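Local coordinates for protein superoxide dismutase 1 (Perkinsus marinus, PDB 2CW2) that probably removes toxic superoxide radicals as an iron-dependent superoxide dismutase, converting superoxide to hydrogen peroxide and dioxygen, at residues V29-P37 / V66-A74; P47-H57 / D187-Y197. All coordinates share one frame; numbering follows the deposited sequence.

Contact 1 of 2, residues V29-P37 / V66-A74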
loop_
_atom_site.group_PDB
_atom_site.type_symbol
_atom_site.label_atom_id
_atom_site.label_comp_id
_atom_site.label_asym_id
_atom_site.label_seq_id
_atom_site.Cartn_x
_atom_site.Cartn_y
_atom_site.Cartn_z
ATOM N N VAL A 29 -8.111 21.142 -23.385
ATOM C CA VAL A 29 -6.741 20.819 -23.786
ATOM C C VAL A 29 -6.005 20.614 -22.454
ATOM O O VAL A 29 -5.526 21.571 -21.844
ATOM C CB VAL A 29 -6.075 21.980 -24.619
ATOM C CG1 VAL A 29 -4.653 22.284 -24.129
ATOM C CG2 VAL A 29 -6.076 21.698 -26.158
ATOM N N THR A 30 -5.956 19.378 -21.969
ATOM C CA THR A 30 -5.200 19.111 -20.748
ATOM C C THR A 30 -3.875 18.436 -21.071
ATOM O O THR A 30 -3.742 17.740 -22.085
ATOM C CB THR A 30 -6.004 18.288 -19.735
ATOM O OG1 THR A 30 -6.286 16.992 -20.280
ATOM C CG2 THR A 30 -7.383 18.918 -19.501
ATOM N N GLY A 31 -2.897 18.660 -20.206
ATOM C CA GLY A 31 -1.530 18.296 -20.488
ATOM C C GLY A 31 -0.687 19.027 -19.468
ATOM O O GLY A 31 -1.224 19.607 -18.523
ATOM N N PRO A 32 0.619 19.027 -19.661
ATOM C CA PRO A 32 1.257 18.429 -20.837
ATOM C C PRO A 32 1.444 16.906 -20.808
ATOM O O PRO A 32 1.649 16.324 -21.873
ATOM C CB PRO A 32 2.634 19.093 -20.827
ATOM C CG PRO A 32 2.917 19.266 -19.388
ATOM C CD PRO A 32 1.602 19.644 -18.757
ATOM N N PHE A 33 1.420 16.276 -19.637
ATOM C CA PHE A 33 1.613 14.838 -19.571
ATOM C C PHE A 33 0.303 14.156 -19.923
ATOM O O PHE A 33 -0.776 14.707 -19.678
ATOM C CB PHE A 33 2.104 14.409 -18.170
ATOM C CG PHE A 33 3.423 14.975 -17.806
ATOM C CD1 PHE A 33 4.597 14.389 -18.265
ATOM C CD2 PHE A 33 3.501 16.117 -17.030
ATOM C CE1 PHE A 33 5.833 14.923 -17.937
ATOM C CE2 PHE A 33 4.739 16.666 -16.698
ATOM C CZ PHE A 33 5.909 16.061 -17.150
ATOM N N GLN A 34 0.390 12.984 -20.541
ATOM C CA GLN A 34 -0.807 12.233 -20.877
ATOM C C GLN A 34 -0.727 10.818 -20.354
ATOM O O GLN A 34 0.353 10.280 -20.104
ATOM C CB GLN A 34 -1.057 12.199 -22.392
ATOM C CG GLN A 34 -1.021 13.547 -23.087
ATOM C CD GLN A 34 -2.197 14.457 -22.747
ATOM O OE1 GLN A 34 -3.310 13.990 -22.473
ATOM N NE2 GLN A 34 -1.957 15.769 -22.789
ATOM N N CYS A 35 -1.889 10.219 -20.203
ATOM C CA CYS A 35 -1.982 8.833 -19.761
ATOM C C CYS A 35 -2.229 7.997 -21.008
ATOM O O CYS A 35 -3.325 8.047 -21.583
ATOM C CB CYS A 35 -3.143 8.710 -18.770
ATOM S SG CYS A 35 -3.402 7.045 -18.128
ATOM N N PRO A 36 -1.215 7.234 -21.434
ATOM C CA PRO A 36 -1.312 6.431 -22.664
ATOM C C PRO A 36 -2.420 5.401 -22.526
ATOM O O PRO A 36 -2.620 4.864 -21.421
ATOM C CB PRO A 36 0.049 5.718 -22.761
ATOM C CG PRO A 36 0.900 6.287 -21.707
ATOM C CD PRO A 36 0.062 7.061 -20.732
ATOM N N PRO A 37 -3.134 5.115 -23.610
ATOM C CA PRO A 37 -4.216 4.136 -23.556
ATOM C C PRO A 37 -3.652 2.746 -23.364
ATOM O O PRO A 37 -2.504 2.483 -23.712
ATOM C CB PRO A 37 -4.871 4.250 -24.949
ATOM C CG PRO A 37 -3.755 4.698 -25.803
ATOM C CD PRO A 37 -2.973 5.684 -24.959
ATOM N N VAL A 66 -1.595 11.099 -13.471
ATOM C CA VAL A 66 -1.258 12.013 -14.554
ATOM C C VAL A 66 -1.947 13.375 -14.319
ATOM O O VAL A 66 -1.321 14.419 -14.467
ATOM C CB VAL A 66 -1.645 11.446 -15.950
ATOM C CG1 VAL A 66 -1.598 12.555 -17.040
ATOM C CG2 VAL A 66 -0.707 10.289 -16.363
ATOM N N ASP A 67 -3.233 13.359 -13.975
ATOM C CA ASP A 67 -3.948 14.603 -13.634
ATOM C C ASP A 67 -3.244 15.453 -12.569
ATOM O O ASP A 67 -3.109 16.692 -12.712
ATOM C CB ASP A 67 -5.357 14.285 -13.139
ATOM C CG ASP A 67 -6.239 13.669 -14.208
ATOM O OD1 ASP A 67 -7.295 13.090 -13.843
ATOM O OD2 ASP A 67 -5.968 13.684 -15.425
ATOM N N THR A 68 -2.827 14.795 -11.482
ATOM C CA THR A 68 -2.171 15.493 -10.365
ATOM C C THR A 68 -0.822 16.052 -10.768
ATOM O O THR A 68 -0.498 17.201 -10.430
ATOM C CB THR A 68 -2.040 14.585 -9.126
ATOM O OG1 THR A 68 -3.315 14.012 -8.842
ATOM C CG2 THR A 68 -1.730 15.426 -7.865
ATOM N N LEU A 69 -0.039 15.246 -11.495
ATOM C CA LEU A 69 1.246 15.695 -12.047
ATOM C C LEU A 69 1.050 16.949 -12.904
ATOM O O LEU A 69 1.830 17.915 -12.825
ATOM C CB LEU A 69 1.897 14.592 -12.884
ATOM C CG LEU A 69 3.281 14.913 -13.453
ATOM C CD1 LEU A 69 4.205 15.306 -12.309
ATOM C CD2 LEU A 69 3.874 13.744 -14.262
ATOM N N ASN A 70 0.007 16.928 -13.727
ATOM C CA ASN A 70 -0.307 18.081 -14.564
ATOM C C ASN A 70 -0.636 19.342 -13.745
ATOM O O ASN A 70 -0.245 20.475 -14.110
ATOM C CB ASN A 70 -1.434 17.719 -15.543
ATOM C CG ASN A 70 -0.904 17.039 -16.787
ATOM O OD1 ASN A 70 0.271 17.205 -17.134
ATOM N ND2 ASN A 70 -1.765 16.287 -17.481
ATOM N N SER A 71 -1.321 19.131 -12.628
ATOM C CA SER A 71 -1.642 20.210 -11.709
ATOM C C SER A 71 -0.361 20.858 -11.190
ATOM O O SER A 71 -0.266 22.081 -11.100
ATOM C CB SER A 71 -2.526 19.698 -10.562
ATOM O OG SER A 71 -3.031 20.773 -9.777
ATOM N N ILE A 72 0.629 20.027 -10.862
ATOM C CA ILE A 72 1.919 20.531 -10.420
ATOM C C ILE A 72 2.674 21.176 -11.571
ATOM O O ILE A 72 3.275 22.246 -11.398
ATOM C CB ILE A 72 2.743 19.407 -9.773
ATOM C CG1 ILE A 72 2.102 19.001 -8.448
ATOM C CG2 ILE A 72 4.206 19.837 -9.554
ATOM C CD1 ILE A 72 2.541 17.675 -7.994
ATOM N N ALA A 73 2.627 20.547 -12.744
ATOM C CA ALA A 73 3.313 21.078 -13.929
ATOM C C ALA A 73 2.822 22.483 -14.269
ATOM O O ALA A 73 3.603 23.328 -14.721
ATOM C CB ALA A 73 3.122 20.143 -15.135
ATOM N N ALA A 74 1.538 22.732 -14.031
ATOM C CA ALA A 74 0.941 24.025 -14.325
ATOM C C ALA A 74 1.555 25.142 -13.486
ATOM O O ALA A 74 1.545 26.307 -13.896
ATOM C CB ALA A 74 -0.557 23.974 -14.100
HETATM O O HOH W 1 -0.416 21.620 -16.652
#
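Asn-70, on helix 51-73, grips the backbone of Phe-33 at both ends. Its OD1 accepts from Phe-33 N at 2.9 Å, with the N-H in the carbonyl plane and on a lone pair. Its ND2 donates to Phe-33 O, nearly straight (169°), with that oxygen lying close to the amide plane. Asparagine suits the place because one short amide offers an acceptor and a donor together, matching a single residue's N-H and C=O.

The Phe-33 ring lies against the helix. Leu-69 CD2 sits over one face, 3.8 Å from the ring centroid, a CH-pi contact, while Asn-70 OD1 and Ala-73 CB border the edge. The short side chain of Ala-73 lets the ring and Pro-32 CD both come close, the latter 4.0 Å from Ala-73 CB. Val-66 CG1, anti to the backbone N (chi1 166°), packs against Phe-33 O while CG2 meets Cys-35 CB at 3.8 Å, so the branched valine covers two successive parts of the segment.

Further out, Gln-34 NE2 bonds back to Thr-30 O, and a water donates to both Gly-31 O and Asn-70 O. Segment 29-37 thus runs back along the far part of helix 51-73, in the alpha-hairpin domain of the iron/manganese superoxide dismutases. With both amide atoms engaged, the rotation of the Asn-70 side chain is fixed, and an irregular segment acquires a defined place along the helix.

Contact 2 of 2, residues P47-H57 / D187-Y197. With FE (Fe (III) ion), chain C.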
loop_
_atom_site.group_PDB
_atom_site.type_symbol
_atom_site.label_atom_id
_atom_site.label_comp_id
_atom_site.label_asym_id
_atom_site.label_seq_id
_atom_site.Cartn_x
_atom_site.Cartn_y
_atom_site.Cartn_z
ATOM N N PRO A 47 -9.135 -14.672 -17.729
ATOM C CA PRO A 47 -9.647 -14.421 -16.376
ATOM C C PRO A 47 -8.601 -13.975 -15.350
ATOM O O PRO A 47 -8.937 -13.757 -14.171
ATOM C CB PRO A 47 -10.201 -15.792 -15.977
ATOM C CG PRO A 47 -9.241 -16.764 -16.632
ATOM C CD PRO A 47 -8.746 -16.081 -17.922
ATOM N N HIS A 48 -7.351 -13.829 -15.787
ATOM C CA HIS A 48 -6.249 -13.503 -14.886
ATOM C C HIS A 48 -6.376 -12.111 -14.251
ATOM O O HIS A 48 -6.026 -11.913 -13.095
ATOM C CB HIS A 48 -4.926 -13.624 -15.659
ATOM C CG HIS A 48 -4.870 -14.842 -16.526
ATOM N ND1 HIS A 48 -4.891 -16.115 -16.006
ATOM C CD2 HIS A 48 -4.872 -14.984 -17.873
ATOM C CE1 HIS A 48 -4.863 -16.994 -16.993
ATOM N NE2 HIS A 48 -4.858 -16.335 -18.135
ATOM N N MET A 49 -6.867 -11.148 -15.019
ATOM C CA MET A 49 -7.084 -9.799 -14.511
ATOM C C MET A 49 -8.394 -9.315 -15.113
ATOM O O MET A 49 -8.591 -9.410 -16.329
ATOM C CB MET A 49 -5.938 -8.861 -14.939
ATOM C CG MET A 49 -5.954 -7.466 -14.280
ATOM S SD MET A 49 -4.510 -6.488 -14.729
ATOM C CE MET A 49 -3.161 -7.469 -13.953
ATOM N N SER A 50 -9.289 -8.806 -14.268
ATOM C CA SER A 50 -10.637 -8.485 -14.724
ATOM C C SER A 50 -10.712 -7.162 -15.463
ATOM O O SER A 50 -9.847 -6.301 -15.300
ATOM C CB SER A 50 -11.624 -8.447 -13.559
ATOM O OG SER A 50 -11.347 -7.383 -12.660
ATOM N N ALA A 51 -11.783 -6.993 -16.244
ATOM C CA ALA A 51 -12.103 -5.683 -16.822
ATOM C C ALA A 51 -12.310 -4.622 -15.741
ATOM O O ALA A 51 -11.925 -3.448 -15.908
ATOM C CB ALA A 51 -13.355 -5.780 -17.715
ATOM N N GLU A 52 -12.920 -5.017 -14.630
ATOM C CA GLU A 52 -13.154 -4.056 -13.555
ATOM C C GLU A 52 -11.806 -3.555 -12.999
ATOM O O GLU A 52 -11.628 -2.352 -12.756
ATOM C CB GLU A 52 -14.022 -4.660 -12.435
ATOM C CG GLU A 52 -14.263 -3.651 -11.326
ATOM C CD GLU A 52 -15.084 -4.178 -10.170
ATOM O OE1 GLU A 52 -15.572 -5.317 -10.245
ATOM O OE2 GLU A 52 -15.252 -3.424 -9.181
ATOM N N THR A 53 -10.847 -4.473 -12.841
ATOM C CA THR A 53 -9.497 -4.086 -12.400
ATOM C C THR A 53 -8.822 -3.130 -13.381
ATOM O O THR A 53 -8.325 -2.071 -12.993
ATOM C CB THR A 53 -8.634 -5.318 -12.163
ATOM O OG1 THR A 53 -9.047 -5.930 -10.940
ATOM C CG2 THR A 53 -7.143 -4.939 -11.907
ATOM N N LEU A 54 -8.823 -3.475 -14.656
ATOM C CA LEU A 54 -8.230 -2.572 -15.633
ATOM C C LEU A 54 -8.883 -1.193 -15.665
ATOM O O LEU A 54 -8.202 -0.183 -15.862
ATOM C CB LEU A 54 -8.213 -3.213 -17.007
ATOM C CG LEU A 54 -7.128 -4.280 -17.180
ATOM C CD1 LEU A 54 -7.223 -4.935 -18.563
ATOM C CD2 LEU A 54 -5.739 -3.676 -16.959
ATOM N N THR A 55 -10.198 -1.140 -15.469
ATOM C CA THR A 55 -10.907 0.126 -15.472
ATOM C C THR A 55 -10.481 0.995 -14.299
ATOM O O THR A 55 -10.105 2.147 -14.478
ATOM C CB THR A 55 -12.418 -0.120 -15.484
ATOM O OG1 THR A 55 -12.725 -0.825 -16.691
ATOM C CG2 THR A 55 -13.191 1.193 -15.648
ATOM N N TYR A 56 -10.525 0.452 -13.093
ATOM C CA TYR A 56 -10.123 1.238 -11.930
ATOM C C TYR A 56 -8.624 1.552 -11.938
ATOM O O TYR A 56 -8.207 2.690 -11.688
ATOM C CB TYR A 56 -10.489 0.508 -10.643
ATOM C CG TYR A 56 -11.925 0.727 -10.247
ATOM C CD1 TYR A 56 -12.286 1.844 -9.506
ATOM C CD2 TYR A 56 -12.925 -0.165 -10.636
ATOM C CE1 TYR A 56 -13.591 2.069 -9.139
ATOM C CE2 TYR A 56 -14.249 0.053 -10.274
ATOM C CZ TYR A 56 -14.571 1.184 -9.521
ATOM O OH TYR A 56 -15.875 1.440 -9.150
ATOM N N HIS A 57 -7.823 0.543 -12.244
ATOM C CA HIS A 57 -6.364 0.698 -12.136
ATOM C C HIS A 57 -5.869 1.717 -13.162
ATOM O O HIS A 57 -5.075 2.604 -12.853
ATOM C CB HIS A 57 -5.614 -0.657 -12.283
ATOM C CG HIS A 57 -4.217 -0.655 -11.685
ATOM N ND1 HIS A 57 -3.389 -1.760 -11.710
ATOM C CD2 HIS A 57 -3.518 0.319 -11.036
ATOM C CE1 HIS A 57 -2.243 -1.465 -11.107
ATOM N NE2 HIS A 57 -2.284 -0.202 -10.695
ATOM N N ASP A 187 3.155 -4.786 -10.328
ATOM C CA ASP A 187 2.605 -3.870 -9.352
ATOM C C ASP A 187 2.059 -4.706 -8.209
ATOM O O ASP A 187 1.185 -5.554 -8.426
ATOM C CB ASP A 187 1.484 -3.095 -10.035
ATOM C CG ASP A 187 0.911 -1.969 -9.190
ATOM O OD1 ASP A 187 1.332 -1.740 -8.039
ATOM O OD2 ASP A 187 -0.021 -1.271 -9.629
ATOM N N VAL A 188 2.592 -4.503 -7.003
ATOM C CA VAL A 188 2.052 -5.205 -5.824
ATOM C C VAL A 188 1.352 -4.301 -4.826
ATOM O O VAL A 188 1.030 -4.716 -3.697
ATOM C CB VAL A 188 3.105 -6.134 -5.134
ATOM C CG1 VAL A 188 3.565 -7.198 -6.123
ATOM C CG2 VAL A 188 4.294 -5.347 -4.644
ATOM N N TRP A 189 1.067 -3.070 -5.245
ATOM C CA TRP A 189 0.073 -2.285 -4.514
ATOM C C TRP A 189 -1.216 -3.064 -4.459
ATOM O O TRP A 189 -1.560 -3.750 -5.426
ATOM C CB TRP A 189 -0.199 -0.986 -5.255
ATOM C CG TRP A 189 0.869 0.052 -5.124
ATOM C CD1 TRP A 189 2.165 -0.024 -5.550
ATOM C CD2 TRP A 189 0.706 1.360 -4.562
ATOM N NE1 TRP A 189 2.819 1.158 -5.276
ATOM C CE2 TRP A 189 1.942 2.023 -4.669
ATOM C CE3 TRP A 189 -0.364 2.034 -3.958
ATOM C CZ2 TRP A 189 2.139 3.338 -4.196
ATOM C CZ3 TRP A 189 -0.170 3.336 -3.494
ATOM C CH2 TRP A 189 1.066 3.971 -3.612
ATOM N N GLU A 190 -1.944 -2.974 -3.346
ATOM C CA GLU A 190 -3.151 -3.756 -3.209
ATOM C C GLU A 190 -4.196 -3.495 -4.313
ATOM O O GLU A 190 -4.883 -4.417 -4.737
ATOM C CB GLU A 190 -3.745 -3.602 -1.791
ATOM C CG GLU A 190 -2.824 -4.216 -0.740
ATOM C CD GLU A 190 -3.342 -4.113 0.685
ATOM O OE1 GLU A 190 -3.817 -3.033 1.078
ATOM O OE2 GLU A 190 -3.245 -5.121 1.413
ATOM N N HIS A 191 -4.294 -2.252 -4.787
ATOM C CA HIS A 191 -5.279 -1.918 -5.827
ATOM C C HIS A 191 -5.081 -2.731 -7.099
ATOM O O HIS A 191 -6.003 -2.901 -7.886
ATOM C CB HIS A 191 -5.313 -0.387 -6.147
ATOM C CG HIS A 191 -4.049 0.161 -6.775
ATOM N ND1 HIS A 191 -3.279 1.147 -6.182
ATOM C CD2 HIS A 191 -3.442 -0.117 -7.963
ATOM C CE1 HIS A 191 -2.240 1.428 -6.965
ATOM N NE2 HIS A 191 -2.306 0.663 -8.049
ATOM N N ALA A 192 -3.887 -3.259 -7.293
ATOM C CA ALA A 192 -3.588 -3.955 -8.550
ATOM C C ALA A 192 -4.319 -5.281 -8.607
ATOM O O ALA A 192 -4.623 -5.762 -9.688
ATOM C CB ALA A 192 -2.077 -4.205 -8.693
ATOM N N TYR A 193 -4.597 -5.866 -7.440
ATOM C CA TYR A 193 -5.139 -7.214 -7.383
ATOM C C TYR A 193 -6.350 -7.397 -6.461
ATOM O O TYR A 193 -6.991 -8.445 -6.502
ATOM C CB TYR A 193 -4.050 -8.216 -6.961
ATOM C CG TYR A 193 -3.420 -7.971 -5.588
ATOM C CD1 TYR A 193 -3.985 -8.492 -4.420
ATOM C CD2 TYR A 193 -2.224 -7.258 -5.472
ATOM C CE1 TYR A 193 -3.386 -8.273 -3.175
ATOM C CE2 TYR A 193 -1.626 -7.035 -4.235
ATOM C CZ TYR A 193 -2.206 -7.545 -3.096
ATOM O OH TYR A 193 -1.581 -7.334 -1.880
ATOM N N TYR A 194 -6.646 -6.418 -5.616
ATOM C CA TYR A 194 -7.656 -6.662 -4.566
ATOM C C TYR A 194 -9.058 -6.998 -5.079
ATOM O O TYR A 194 -9.776 -7.760 -4.426
ATOM C CB TYR A 194 -7.744 -5.515 -3.556
ATOM C CG TYR A 194 -7.982 -6.009 -2.141
ATOM C CD1 TYR A 194 -6.947 -6.576 -1.409
ATOM C CD2 TYR A 194 -9.234 -5.909 -1.537
ATOM C CE1 TYR A 194 -7.134 -7.015 -0.110
ATOM C CE2 TYR A 194 -9.439 -6.365 -0.224
ATOM C CZ TYR A 194 -8.374 -6.909 0.472
ATOM O OH TYR A 194 -8.518 -7.363 1.759
ATOM N N ILE A 195 -9.451 -6.423 -6.216
ATOM C CA ILE A 195 -10.778 -6.690 -6.785
ATOM C C ILE A 195 -10.892 -8.154 -7.192
ATOM O O ILE A 195 -11.936 -8.787 -7.020
ATOM C CB ILE A 195 -11.048 -5.779 -7.985
ATOM C CG1 ILE A 195 -11.117 -4.328 -7.543
ATOM C CG2 ILE A 195 -12.390 -6.115 -8.685
ATOM C CD1 ILE A 195 -11.102 -3.341 -8.724
ATOM N N ASP A 196 -9.794 -8.691 -7.708
ATOM C CA ASP A 196 -9.793 -10.029 -8.275
ATOM C C ASP A 196 -9.378 -11.113 -7.322
ATOM O O ASP A 196 -9.783 -12.270 -7.492
ATOM C CB ASP A 196 -8.866 -10.059 -9.480
ATOM C CG ASP A 196 -9.307 -9.108 -10.545
ATOM O OD1 ASP A 196 -10.532 -8.861 -10.620
ATOM O OD2 ASP A 196 -8.524 -8.561 -11.342
ATOM N N TYR A 197 -8.548 -10.758 -6.340
ATOM C CA TYR A 197 -7.882 -11.771 -5.513
ATOM C C TYR A 197 -7.987 -11.461 -4.022
ATOM O O TYR A 197 -7.537 -12.245 -3.212
ATOM C CB TYR A 197 -6.392 -11.895 -5.908
ATOM C CG TYR A 197 -6.254 -12.426 -7.313
ATOM C CD1 TYR A 197 -6.512 -13.774 -7.598
ATOM C CD2 TYR A 197 -5.979 -11.576 -8.368
ATOM C CE1 TYR A 197 -6.424 -14.269 -8.900
ATOM C CE2 TYR A 197 -5.893 -12.057 -9.669
ATOM C CZ TYR A 197 -6.119 -13.401 -9.927
ATOM O OH TYR A 197 -6.059 -13.837 -11.238
HETATM FE FE FE C . -0.975 0.497 -9.440
HETATM O O HOH W 2 -7.749 -5.215 -8.260
HETATM O O HOH W 3 -3.814 -4.668 -12.150
HETATM O O HOH W 4 0.741 1.205 -8.003
#
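His-57 holds its CG anti to the backbone N (chi1 -159°), which carries the imidazole away from helix 51-73 to the iron; His-191, with chi1 66°, has its CG wedged between its own backbone N and carbonyl carbon, and its CD2 comes over one face of the His-57 ring, whose NE2 lies at the edge of the His-191 ring. The rings lie oblique, planes 66° apart, and both give NE2 to the ferric ion, His-57 NE2 at 1.9 Å. Asp-187 OD2 binds the iron at 2.0 Å; its other oxygen, OD1, accepts from Trp-189 N in an Asx turn and from the iron-bound water. A second water accepts from His-57 ND1 and donates to Ala-192 O, helping set the imidazole's rotation.

This is the metal site of the iron/manganese superoxide dismutase fold, where the alpha-hairpin domain meets the C-terminal domain: His-57 comes from the first, Asp-187 and His-191 from the second, and His-105 of helix 93-110 completes the protein ligands. Glu-190 OE1 accepts from His-191 N of the second subunit, and the reciprocal bond joins His-191 N to Glu-190 OE1 there, so the site lies beside the dimer interface.

Farther from the iron, the start of helix 51-73 is tied to helix 194-197 by Asp-196. Its OD1 takes the Ser-50 hydroxyl at 2.6 Å through the syn lone pair, while OD2 receives Ser-50 N and Thr-53 OG1 from opposite faces of the carboxylate. Ser-50 suits its N-cap position because OG also accepts from Thr-53 N at 3.0 Å. Ile-195 puts its CG2 methyl 3.6 Å from Glu-52 CD, whose carboxylate forms a salt bridge with Arg-198 of the second subunit. Tyr-197 OH reaches His-48 O at 2.7 Å.

In the fold
Both contacts use helix 51-73, contact 2 at its beginning and contact 1 toward its end, and their centres are about 23 Å apart. Contact 1 stays within the alpha-hairpin domain and lies nearer the periphery, its centre about 19 Å from that of the chain; no other chain of the assembly touches it. Contact 2, its centre about 13 Å from the chain centre, joins the two domains and also reaches the second subunit. Both use bridging waters, but in contact 1 a neutral amide and apolar packing seat an irregular segment, whereas the deeper contact adds metal ligands and a carboxylate with several donors. The side chain of Cys-35 in contact 1 is about 11 Å from the bound iron ion.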